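Local coordinates for protein Asp/Glu-specific dipeptidyl-peptidase (Flavobacterium psychrophilum, PDB 5JXF) that removes dipeptides from the N-terminus of oligopeptides as a serine peptidase of family S46, with strict specificity for an acidic residue (Asp or Glu) at the P1 position, at residues G103-Q108 and Y334-A339; S111-D116 and D327-I332; G213-L218 and G236-F241; S224-W229 and D620-V625. All blocks are in the same frame, centred on the assembly; numbering follows the deposited sequence.

Interaction 1 of 4, residues G103-Q108 and Y334-A339; sequences GFDAIQ and YASKYA. With ARG (arginine), chain E.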
# COMPACT_ATOMS: atom_id res chain seq x y z
N GLY A 103 9.89 -26.38 -4.14
CA GLY A 103 9.50 -27.63 -3.51
C GLY A 103 8.00 -27.85 -3.43
O GLY A 103 7.55 -28.96 -3.11
N PHE A 104 7.22 -26.80 -3.72
CA PHE A 104 5.77 -26.78 -3.46
C PHE A 104 5.03 -27.96 -4.11
O PHE A 104 4.27 -28.67 -3.45
CB PHE A 104 5.19 -25.45 -3.95
CG PHE A 104 3.86 -25.08 -3.33
CD1 PHE A 104 3.78 -24.62 -2.03
CD2 PHE A 104 2.68 -25.15 -4.07
CE1 PHE A 104 2.56 -24.26 -1.47
CE2 PHE A 104 1.46 -24.79 -3.52
CZ PHE A 104 1.40 -24.35 -2.22
N ASP A 105 5.27 -28.17 -5.40
CA ASP A 105 4.59 -29.23 -6.13
C ASP A 105 4.89 -30.59 -5.49
O ASP A 105 3.99 -31.43 -5.36
CB ASP A 105 5.00 -29.23 -7.60
CG ASP A 105 4.21 -30.23 -8.43
OD1 ASP A 105 2.98 -30.03 -8.57
OD2 ASP A 105 4.80 -31.21 -8.94
N ALA A 106 6.13 -30.80 -5.05
CA ALA A 106 6.50 -31.99 -4.29
C ALA A 106 5.80 -32.05 -2.92
O ALA A 106 5.34 -33.10 -2.49
CB ALA A 106 8.00 -32.04 -4.11
N ILE A 107 5.72 -30.93 -2.22
CA ILE A 107 5.02 -30.91 -0.94
C ILE A 107 3.53 -31.21 -1.11
O ILE A 107 2.97 -32.05 -0.38
CB ILE A 107 5.20 -29.56 -0.23
CG1 ILE A 107 6.66 -29.38 0.17
CG2 ILE A 107 4.33 -29.50 1.01
CD1 ILE A 107 7.10 -27.97 0.19
N GLN A 108 2.88 -30.54 -2.07
CA GLN A 108 1.45 -30.75 -2.33
C GLN A 108 1.22 -32.18 -2.72
O GLN A 108 0.21 -32.78 -2.34
CB GLN A 108 0.93 -29.83 -3.45
CG GLN A 108 -0.59 -29.97 -3.73
CD GLN A 108 -0.93 -30.98 -4.83
OE1 GLN A 108 -0.06 -31.45 -5.57
NE2 GLN A 108 -2.22 -31.30 -4.95
N TYR A 334 -5.77 -27.85 -5.17
CA TYR A 334 -5.55 -26.76 -6.11
C TYR A 334 -4.36 -25.88 -5.77
O TYR A 334 -4.01 -25.00 -6.56
CB TYR A 334 -6.82 -25.91 -6.23
CG TYR A 334 -7.79 -26.48 -7.23
CD1 TYR A 334 -8.67 -27.50 -6.87
CD2 TYR A 334 -7.81 -26.03 -8.54
CE1 TYR A 334 -9.56 -28.04 -7.80
CE2 TYR A 334 -8.70 -26.56 -9.47
CZ TYR A 334 -9.56 -27.57 -9.09
OH TYR A 334 -10.42 -28.10 -10.02
N ALA A 335 -3.72 -26.13 -4.63
CA ALA A 335 -2.66 -25.28 -4.12
C ALA A 335 -1.62 -24.97 -5.17
O ALA A 335 -1.37 -23.81 -5.50
CB ALA A 335 -2.00 -25.93 -2.91
N SER A 336 -1.03 -26.03 -5.73
CA SER A 336 0.04 -25.88 -6.69
C SER A 336 -0.47 -25.29 -7.99
O SER A 336 0.14 -24.39 -8.56
CB SER A 336 0.72 -27.23 -6.95
OG SER A 336 1.81 -27.07 -7.83
N LYS A 337 -1.60 -25.81 -8.46
CA LYS A 337 -2.17 -25.34 -9.72
C LYS A 337 -2.59 -23.87 -9.62
O LYS A 337 -2.44 -23.13 -10.58
CB LYS A 337 -3.36 -26.21 -10.14
CG LYS A 337 -2.99 -27.67 -10.39
CD LYS A 337 -4.19 -28.44 -10.94
CE LYS A 337 -5.35 -28.43 -9.98
NZ LYS A 337 -6.49 -29.30 -10.41
N TYR A 338 -3.12 -23.45 -8.47
CA TYR A 338 -3.51 -22.05 -8.27
C TYR A 338 -2.29 -21.12 -8.25
O TYR A 338 -2.27 -20.11 -8.95
CB TYR A 338 -4.32 -21.88 -6.98
CG TYR A 338 -4.79 -20.46 -6.71
CD1 TYR A 338 -3.97 -19.55 -6.07
CD2 TYR A 338 -6.06 -20.05 -7.10
CE1 TYR A 338 -4.39 -18.25 -5.82
CE2 TYR A 338 -6.50 -18.75 -6.85
CZ TYR A 338 -5.66 -17.86 -6.22
OH TYR A 338 -6.08 -16.58 -5.97
N ALA A 339 -1.29 -21.45 -7.43
CA ALA A 339 -0.09 -20.63 -7.29
C ALA A 339 0.64 -20.37 -8.61
O ALA A 339 1.11 -19.26 -8.87
CB ALA A 339 0.86 -21.28 -6.29
N ARG E . 6.85 -14.64 -7.40
CA ARG E . 7.67 -15.84 -7.25
C ARG E . 8.33 -16.15 -8.59
O ARG E . 7.65 -16.31 -9.60
CB ARG E . 6.82 -17.02 -6.76
CG ARG E . 6.23 -16.83 -5.35
CD ARG E . 5.31 -18.00 -4.96
NE ARG E . 4.21 -18.16 -5.90
CZ ARG E . 3.01 -17.58 -5.76
NH1 ARG E . 2.75 -16.81 -4.70
NH2 ARG E . 2.06 -17.78 -6.67

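Interaction 2 of 4, residues S111-D116 and D327-I332; sequences SSVDHD and DNAIKI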
# COMPACT_ATOMS: atom_id res chain seq x y z
N SER A 111 0.96 -34.25 0.23
CA SER A 111 0.05 -33.80 1.28
C SER A 111 -1.32 -34.45 1.10
O SER A 111 -1.69 -34.88 0.01
CB SER A 111 -0.06 -32.28 1.27
OG SER A 111 1.19 -31.71 1.61
N SER A 112 -2.06 -34.53 2.20
CA SER A 112 -3.42 -35.05 2.22
C SER A 112 -4.13 -34.45 3.43
O SER A 112 -3.62 -33.53 4.06
CB SER A 112 -3.43 -36.58 2.28
OG SER A 112 -2.90 -37.04 3.51
N VAL A 113 -5.30 -34.97 3.78
CA VAL A 113 -6.06 -34.42 4.90
C VAL A 113 -5.45 -34.82 6.25
O VAL A 113 -5.50 -34.06 7.22
CB VAL A 113 -7.54 -34.87 4.85
CG1 VAL A 113 -8.29 -34.07 3.79
CG2 VAL A 113 -7.64 -36.37 4.59
N ASP A 114 -4.84 -36.01 6.30
CA ASP A 114 -4.33 -36.54 7.55
C ASP A 114 -2.86 -36.13 7.69
O ASP A 114 -2.34 -35.97 8.80
CB ASP A 114 -4.55 -38.07 7.58
CG ASP A 114 -3.99 -38.75 8.84
OD1 ASP A 114 -3.08 -38.20 9.50
OD2 ASP A 114 -4.50 -39.83 9.21
N HIS A 115 -2.19 -35.94 6.56
CA HIS A 115 -0.82 -35.45 6.54
C HIS A 115 -0.63 -34.20 5.68
O HIS A 115 0.01 -34.24 4.63
CB HIS A 115 0.09 -36.57 6.05
CG HIS A 115 0.10 -37.74 6.96
ND1 HIS A 115 0.44 -37.63 8.29
CD2 HIS A 115 -0.25 -39.03 6.77
CE1 HIS A 115 0.32 -38.81 8.87
NE2 HIS A 115 -0.09 -39.68 7.97
N ASP A 116 -1.14 -33.07 6.18
CA ASP A 116 -1.15 -31.80 5.45
C ASP A 116 0.18 -31.06 5.58
O ASP A 116 0.29 -30.12 6.36
CB ASP A 116 -2.31 -30.93 5.94
CG ASP A 116 -2.59 -29.73 5.03
OD1 ASP A 116 -1.92 -29.62 3.99
OD2 ASP A 116 -3.50 -28.93 5.36
N ASP A 327 -12.84 -24.73 1.80
CA ASP A 327 -12.60 -26.18 1.86
C ASP A 327 -11.10 -26.47 1.75
O ASP A 327 -10.50 -26.19 0.71
CB ASP A 327 -13.38 -26.90 0.75
CG ASP A 327 -13.44 -28.42 0.95
OD1 ASP A 327 -12.54 -29.00 1.60
OD2 ASP A 327 -14.41 -29.04 0.46
N ASN A 328 -10.51 -27.03 2.80
CA ASN A 328 -9.08 -27.35 2.81
C ASN A 328 -8.73 -28.47 1.82
O ASN A 328 -7.66 -28.45 1.21
CB ASN A 328 -8.62 -27.74 4.22
CG ASN A 328 -7.10 -27.73 4.36
OD1 ASN A 328 -6.42 -26.83 3.86
ND2 ASN A 328 -6.57 -28.74 5.04
N ALA A 329 -9.63 -29.44 1.69
CA ALA A 329 -9.42 -30.58 0.80
C ALA A 329 -9.29 -30.12 -0.65
O ALA A 329 -8.49 -30.66 -1.43
CB ALA A 329 -10.56 -31.58 0.95
N ILE A 330 -10.09 -29.11 -1.01
CA ILE A 330 -10.03 -28.47 -2.32
C ILE A 330 -8.78 -27.59 -2.40
O ILE A 330 -8.17 -27.44 -3.47
CB ILE A 330 -11.31 -27.65 -2.61
CG1 ILE A 330 -12.52 -28.58 -2.73
CG2 ILE A 330 -11.17 -26.82 -3.88
CD1 ILE A 330 -13.78 -27.89 -3.19
N LYS A 331 -8.37 -27.02 -1.27
CA LYS A 331 -7.12 -26.26 -1.21
C LYS A 331 -5.88 -27.14 -1.43
O LYS A 331 -4.91 -26.71 -2.04
CB LYS A 331 -6.99 -25.52 0.12
CG LYS A 331 -5.89 -24.47 0.12
CD LYS A 331 -5.67 -23.84 1.49
CE LYS A 331 -4.75 -22.64 1.38
NZ LYS A 331 -4.46 -22.02 2.70
N ILE A 332 -5.92 -28.37 -0.93
CA ILE A 332 -4.80 -29.30 -1.12
C ILE A 332 -4.75 -29.75 -2.59
O ILE A 332 -3.68 -29.96 -3.16
CB ILE A 332 -4.91 -30.53 -0.19
CG1 ILE A 332 -4.79 -30.11 1.27
CG2 ILE A 332 -3.83 -31.56 -0.51
CD1 ILE A 332 -4.84 -31.26 2.22

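Interaction 3 of 4, residues G213-L218 and G236-F241; sequences GAPPSL and GDFSMF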
# COMPACT_ATOMS: atom_id res chain seq x y z
N GLY A 213 13.14 -31.15 4.16
CA GLY A 213 12.51 -30.19 5.05
C GLY A 213 11.72 -29.09 4.34
O GLY A 213 12.10 -28.63 3.26
N ALA A 214 10.62 -28.69 4.96
CA ALA A 214 9.88 -27.52 4.50
C ALA A 214 9.12 -26.88 5.64
O ALA A 214 8.52 -27.58 6.45
CB ALA A 214 8.93 -27.87 3.38
N PRO A 215 9.12 -25.54 5.70
CA PRO A 215 8.35 -24.78 6.69
C PRO A 215 6.86 -24.84 6.36
O PRO A 215 6.52 -25.12 5.20
CB PRO A 215 8.88 -23.35 6.52
CG PRO A 215 9.21 -23.28 5.04
CD PRO A 215 9.79 -24.66 4.73
N PRO A 216 6.00 -24.56 7.34
CA PRO A 216 4.58 -24.36 7.02
C PRO A 216 4.41 -23.32 5.93
O PRO A 216 5.25 -22.43 5.77
CB PRO A 216 3.98 -23.89 8.35
CG PRO A 216 5.13 -23.38 9.13
CD PRO A 216 6.28 -24.28 8.76
N SER A 217 3.34 -23.45 5.14
CA SER A 217 3.05 -22.51 4.07
C SER A 217 2.92 -21.08 4.57
O SER A 217 3.17 -20.14 3.84
CB SER A 217 1.77 -22.90 3.34
OG SER A 217 2.03 -23.92 2.38
N LEU A 218 2.50 -20.92 5.83
CA LEU A 218 2.32 -19.57 6.35
C LEU A 218 3.68 -18.90 6.48
O LEU A 218 3.78 -17.69 6.37
CB LEU A 218 1.56 -19.59 7.68
CG LEU A 218 0.05 -19.86 7.50
CD1 LEU A 218 -0.58 -20.25 8.82
CD2 LEU A 218 -0.69 -18.66 6.85
N GLY A 236 9.68 -16.58 4.52
CA GLY A 236 10.74 -17.58 4.62
C GLY A 236 10.63 -18.61 3.51
O GLY A 236 10.31 -19.77 3.74
N ASP A 237 10.91 -18.17 2.29
CA ASP A 237 10.58 -18.97 1.12
C ASP A 237 11.67 -20.01 0.84
O ASP A 237 12.54 -19.75 0.03
CB ASP A 237 10.39 -18.05 -0.10
CG ASP A 237 9.70 -18.76 -1.28
OD1 ASP A 237 9.61 -20.00 -1.29
OD2 ASP A 237 9.27 -18.06 -2.23
N PHE A 238 11.63 -21.15 1.53
CA PHE A 238 12.63 -22.19 1.30
C PHE A 238 12.13 -23.61 1.52
O PHE A 238 11.12 -23.84 2.18
CB PHE A 238 13.87 -21.94 2.18
CG PHE A 238 13.73 -22.43 3.59
CD1 PHE A 238 13.13 -21.65 4.56
CD2 PHE A 238 14.23 -23.69 3.94
CE1 PHE A 238 13.01 -22.10 5.87
CE2 PHE A 238 14.12 -24.16 5.22
CZ PHE A 238 13.51 -23.36 6.21
N SER A 239 12.85 -24.58 0.96
CA SER A 239 12.64 -25.99 1.29
C SER A 239 13.95 -26.75 1.04
O SER A 239 14.84 -26.24 0.36
CB SER A 239 11.49 -26.59 0.48
OG SER A 239 11.73 -26.49 -0.91
N MET A 240 14.08 -27.93 1.61
CA MET A 240 15.33 -28.67 1.55
C MET A 240 15.12 -30.06 0.98
O MET A 240 14.17 -30.75 1.32
CB MET A 240 15.98 -28.76 2.92
CG MET A 240 16.48 -27.42 3.43
SD MET A 240 17.42 -27.53 4.96
CE MET A 240 18.04 -25.85 5.11
N PHE A 241 16.04 -30.45 0.12
CA PHE A 241 16.00 -31.76 -0.51
C PHE A 241 17.36 -32.41 -0.34
O PHE A 241 18.31 -31.73 0.09
CB PHE A 241 15.64 -31.62 -1.99
CG PHE A 241 14.19 -31.26 -2.23
CD1 PHE A 241 13.76 -29.95 -2.09
CD2 PHE A 241 13.26 -32.23 -2.57
CE1 PHE A 241 12.44 -29.62 -2.30
CE2 PHE A 241 11.94 -31.91 -2.80
CZ PHE A 241 11.53 -30.61 -2.66

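Interaction 4 of 4, residues S224-W229 and D620-V625; sequences SDTDNW and DYEFDV. With ARG (arginine), chain E; ASP (aspartic acid), chain F.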
# COMPACT_ATOMS: atom_id res chain seq x y z
N SER A 224 1.05 -14.82 0.73
CA SER A 224 0.55 -15.44 -0.50
C SER A 224 0.60 -14.48 -1.68
O SER A 224 1.65 -13.93 -2.02
CB SER A 224 -0.88 -15.95 -0.31
OG SER A 224 -0.92 -17.20 0.36
N ASP A 225 -0.57 -14.25 -2.28
CA ASP A 225 -0.65 -13.44 -3.47
C ASP A 225 -0.65 -11.93 -3.20
O ASP A 225 -0.26 -11.15 -4.06
CB ASP A 225 -1.87 -13.84 -4.28
CG ASP A 225 -1.80 -15.28 -4.75
OD1 ASP A 225 -0.75 -15.94 -4.52
OD2 ASP A 225 -2.78 -15.76 -5.35
N THR A 226 -1.05 -11.52 -2.00
CA THR A 226 -0.97 -10.10 -1.67
C THR A 226 0.48 -9.61 -1.74
O THR A 226 0.77 -8.63 -2.40
CB THR A 226 -1.55 -9.81 -0.26
OG1 THR A 226 -2.94 -10.16 -0.27
CG2 THR A 226 -1.40 -8.33 0.09
N ASP A 227 1.38 -10.35 -1.10
CA ASP A 227 2.80 -10.00 -1.07
C ASP A 227 3.66 -10.54 -2.24
O ASP A 227 4.85 -10.23 -2.32
CB ASP A 227 3.41 -10.48 0.25
CG ASP A 227 3.06 -9.56 1.42
OD1 ASP A 227 2.19 -8.71 1.23
OD2 ASP A 227 3.65 -9.70 2.52
N ASN A 228 3.09 -11.35 -3.11
CA ASN A 228 3.84 -11.85 -4.27
C ASN A 228 4.31 -10.69 -5.15
O ASN A 228 3.55 -9.75 -5.39
CB ASN A 228 2.99 -12.81 -5.09
CG ASN A 228 3.83 -13.66 -6.07
OD1 ASN A 228 5.02 -13.91 -5.85
ND2 ASN A 228 3.20 -14.08 -7.15
N TRP A 229 5.57 -10.75 -5.60
CA TRP A 229 6.22 -9.67 -6.37
C TRP A 229 6.32 -8.34 -5.60
O TRP A 229 6.48 -7.30 -6.22
CB TRP A 229 5.50 -9.40 -7.70
CG TRP A 229 5.30 -10.60 -8.55
CD1 TRP A 229 4.16 -11.33 -8.68
CD2 TRP A 229 6.27 -11.21 -9.40
NE1 TRP A 229 4.35 -12.36 -9.57
CE2 TRP A 229 5.64 -12.30 -10.03
CE3 TRP A 229 7.61 -10.93 -9.71
CZ2 TRP A 229 6.32 -13.15 -10.93
CZ3 TRP A 229 8.28 -11.76 -10.62
CH2 TRP A 229 7.62 -12.85 -11.22
N ASP A 620 -5.98 -15.50 9.47
CA ASP A 620 -6.14 -15.06 8.09
C ASP A 620 -5.58 -16.07 7.07
O ASP A 620 -4.57 -16.72 7.30
CB ASP A 620 -5.47 -13.70 7.91
CG ASP A 620 -5.67 -13.15 6.51
OD1 ASP A 620 -4.83 -13.44 5.63
OD2 ASP A 620 -6.66 -12.42 6.30
N TYR A 621 -6.27 -16.17 5.93
CA TYR A 621 -5.88 -17.03 4.81
C TYR A 621 -4.39 -16.85 4.44
O TYR A 621 -3.65 -17.83 4.31
CB TYR A 621 -6.77 -16.74 3.60
CG TYR A 621 -6.73 -17.77 2.49
CD1 TYR A 621 -7.35 -19.01 2.64
CD2 TYR A 621 -6.08 -17.50 1.30
CE1 TYR A 621 -7.31 -19.95 1.63
CE2 TYR A 621 -6.04 -18.43 0.28
CZ TYR A 621 -6.66 -19.66 0.44
OH TYR A 621 -6.61 -20.58 -0.57
N GLU A 622 -3.97 -15.60 4.32
CA GLU A 622 -2.62 -15.26 3.87
C GLU A 622 -1.67 -14.86 5.00
O GLU A 622 -0.52 -15.30 5.03
CB GLU A 622 -2.68 -14.13 2.84
CG GLU A 622 -3.66 -14.37 1.68
CD GLU A 622 -3.79 -13.17 0.75
OE1 GLU A 622 -3.40 -12.05 1.16
OE2 GLU A 622 -4.26 -13.34 -0.40
N PHE A 623 -2.12 -14.02 5.92
CA PHE A 623 -1.18 -13.44 6.88
C PHE A 623 -1.29 -13.99 8.30
O PHE A 623 -0.81 -13.35 9.24
CB PHE A 623 -1.34 -11.92 6.95
CG PHE A 623 -1.03 -11.21 5.67
CD1 PHE A 623 0.27 -10.85 5.34
CD2 PHE A 623 -2.05 -10.88 4.78
CE1 PHE A 623 0.56 -10.18 4.15
CE2 PHE A 623 -1.77 -10.21 3.59
CZ PHE A 623 -0.45 -9.86 3.28
N ASP A 624 -1.89 -15.16 8.48
CA ASP A 624 -1.81 -15.83 9.78
C ASP A 624 -0.36 -16.26 10.03
O ASP A 624 0.40 -16.47 9.09
CB ASP A 624 -2.76 -17.04 9.82
CG ASP A 624 -2.92 -17.62 11.22
OD1 ASP A 624 -2.45 -17.01 12.20
OD2 ASP A 624 -3.54 -18.70 11.32
N VAL A 625 0.03 -16.35 11.30
CA VAL A 625 1.38 -16.78 11.68
C VAL A 625 1.27 -18.02 12.55
O VAL A 625 0.35 -18.11 13.36
CB VAL A 625 2.15 -15.67 12.45
CG1 VAL A 625 3.52 -16.17 12.90
CG2 VAL A 625 2.31 -14.43 11.60
N ARG E . 6.85 -14.64 -7.40
CA ARG E . 7.67 -15.84 -7.25
C ARG E . 8.33 -16.15 -8.59
O ARG E . 7.65 -16.31 -9.60
CB ARG E . 6.82 -17.02 -6.76
CG ARG E . 6.23 -16.83 -5.35
CD ARG E . 5.31 -18.00 -4.96
NE ARG E . 4.21 -18.16 -5.90
CZ ARG E . 3.01 -17.58 -5.76
NH1 ARG E . 2.75 -16.81 -4.70
NH2 ARG E . 2.06 -17.78 -6.67
N ASP F . 9.66 -16.20 -8.61
CA ASP F . 10.41 -16.40 -9.86
C ASP F . 10.80 -17.84 -10.14
O ASP F . 11.93 -18.12 -10.55
CB ASP F . 11.67 -15.52 -9.86
CG ASP F . 11.41 -14.11 -10.36
OD1 ASP F . 10.41 -13.90 -11.08
OD2 ASP F . 12.21 -13.19 -10.06

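Interaction 1 of 4, residues G103-Q108 and Y334-A339
The ring of Phe-104 meets helix 328-357 with its edge: CE2 lies 3.5 Å from the carbonyl carbon of Ala-335, and the peptide C and N between Ala-335 and Ser-336 sit near the ring plane, while CZ rests 3.8 Å from the CB of Ala-335. This is an antiparallel helix pair, joining helix 100-109, which carries His-101, probably the charge-relay histidine, to helix 328-357; the axes of 103-108 and 334-339 come within 9.2 Å, their directions 156° apart. Ala-335 and Ser-336 suit that spacing, since small side chains let the phenyl edge reach the backbone. The ring gets there because CG of Phe-104 is anti to the backbone N (chi1 -159°), and His-100 meets it with ring planes inclined at about 70°. Gln-108 lays its aliphatic CB and CG along the same two residues, while its NE2 binds the carbonyl oxygen of Ile-332, one turn earlier. One turn further on, the O of Ala-339 accepts a weak hydrogen bond from NH2 of the bound arginine (2.8 Å), bringing the helix into the substrate pocket. At the exposed margin, OD1 of Asp-105 accepts, on its anti lone pair, from OG of Ser-336, 3.3 Å away.

Interaction 2 of 4, residues S111-D116 and D327-I332
Ile-332 pushes its CD1 against the loop 111-116, coming within 3.2 Å of the carbonyl oxygen of Ser-112, while its CG2 faces the carbonyl oxygen of Ser-111 at 4.0 Å. A branched aliphatic residue fits here because its two arms can cover successive peptide groups; with CG1 beside the backbone N (chi1 -65°), the longer arm also passes OD1 of Asp-116. CG1 of Val-113 makes a looser apolar contact with CB of Ala-329. The polar link is a nearly straight hydrogen bond, 178° at the hydrogen, from ND2 of Asn-328 to OD2 of Asp-116, 3.1 Å long. It leaves in the amide plane of Asn-328 but meets the carboxylate from above, 43° out of its plane. Asp-116 is the N-cap of helix 117-120, its carboxylate capping a backbone N there, and Asp-327 that of helix 328-357, so the contact joins two helix N-termini. OD2 of Asp-116 is also bound to OG1 of Thr-119. Behind Asn-328, OD1 of Asp-327 accepts from the backbone N of Ala-329 at 2.9 Å. OG of Ser-111 bonds to the O of Ile-107 and the N of Leu-118, tying the loop to helices 100-109 and 117-120.

Interaction 3 of 4, residues G213-L218 and G236-F241
Two backbone hydrogen bonds join Gly-213 and Met-240, an antiparallel hydrogen-bonded pair at the end of strand 197-214 and the start of strand 239-245. N of Met-240 donates to O of Gly-213 at 2.7 Å, and N of Gly-213 returns a bond of 3.0 Å to O of Met-240; both are fairly straight, 163° at the hydrogen. Glycine leaves the facing position without a side chain, and CB of Met-240 lies 3.9 Å from both the N and the O of Gly-213.

Side-chain packing takes over where the pairing stops, because Pro-215 has no N-H to continue it. Its ring instead covers Phe-238 in a CH-pi contact: CD stands 4.2 Å from the ring centroid, 10° off the normal, and CG approaches CE1. The same CD makes a close carbon-to-oxygen contact, 3.0 Å, with O of Phe-238, so the proline spans both the backbone and the ring of one residue. Phe-238 carries CG between its own N and carbonyl carbon (chi1 82°), which turns the phenyl group toward the proline. Its other neighbours include Val-706 and Ile-709 of helix 703-713. Between the paired residues and the proline, CB of Ala-214 meets CB of Ser-239 at 4.1 Å.

Polar side chains of 236-241 bond outward. OG of Ser-239 bonds to O of Asn-99, and OD2 of Asp-237 to ND1 of His-101. Asp-237 is the centre of an inverse gamma turn. Strand 239-245 thus begins just after the turn bearing the aspartate of a probable Ser-His-Asp charge-relay system, consistent with this Asp-His bond.

Interaction 4 of 4, residues S224-W229 and D620-V625
The substrate-binding segment 224-229, part of the pocket for the bound arginine and aspartic acid, is backed by the loop 620-625, whose turn is an Asx motif. Ser-224 and Glu-622 form the middle of the contact: CB of Ser-224 packs on CG of Glu-622 at 3.8 Å, a small residue leaving room for the extended acidic chain. That chain reaches on to Thr-226, crossing it at about a right angle, and OG1 of Thr-226 to OE1 of Glu-622 is modelled as a hydrogen bond so short that its geometry is doubtful.

Phe-623 turns its ring edge to Thr-226 and Asp-227. CZ lies 3.7 Å from CG2 of Thr-226, and CE1 is 3.5 Å from OD2 of Asp-227; the carboxylate and ring planes are 70° apart. A carboxylate is well suited to this position because the ring's hydrogens carry slight positive charge, while OD2 also forms a salt bridge with Lys-615.

The loop is shaped by Asp-620, whose OD1 accepts from N of Glu-622 and from N of Phe-623, at 2.7 Å for the former, the two donors approaching from opposite faces of the carboxylate plane. This fixes the backbone from which both contact residues project.

Beyond the packing surface the segment turns to the ligands. Trp-229 offers a ring face to the amino nitrogen of the bound arginine, 3.7 Å above the plane and over its centre. Asn-228 has CG anti to its N (chi1 -164°), which points the amide at the ligand, and its OD1 takes a hydrogen bond from that same arginine N at 2.5 Å.

Overall arrangement
All four contacts lie on one side of the chain's centre, their own centres 11 to 18 Å apart. Interactions 1 and 2 share helix 328-357 and touch each other. Interaction 3 belongs to an antiparallel sheet through strands 197-214 and 239-245 and packs on helix 100-109 through Ala-214 and Ile-107; Leu-218 in turn touches the loop of interaction 4. Along the chain, interaction 2 falls between the two segments of interaction 1, and interaction 3 between those of interaction 2, whereas interaction 4 crosses the other three. Interactions 1 and 4 both reach the bound arginine, so helix 328-357 and segment 224-229 meet around it, close to His-101, the probable charge-relay histidine that Asp-237 binds.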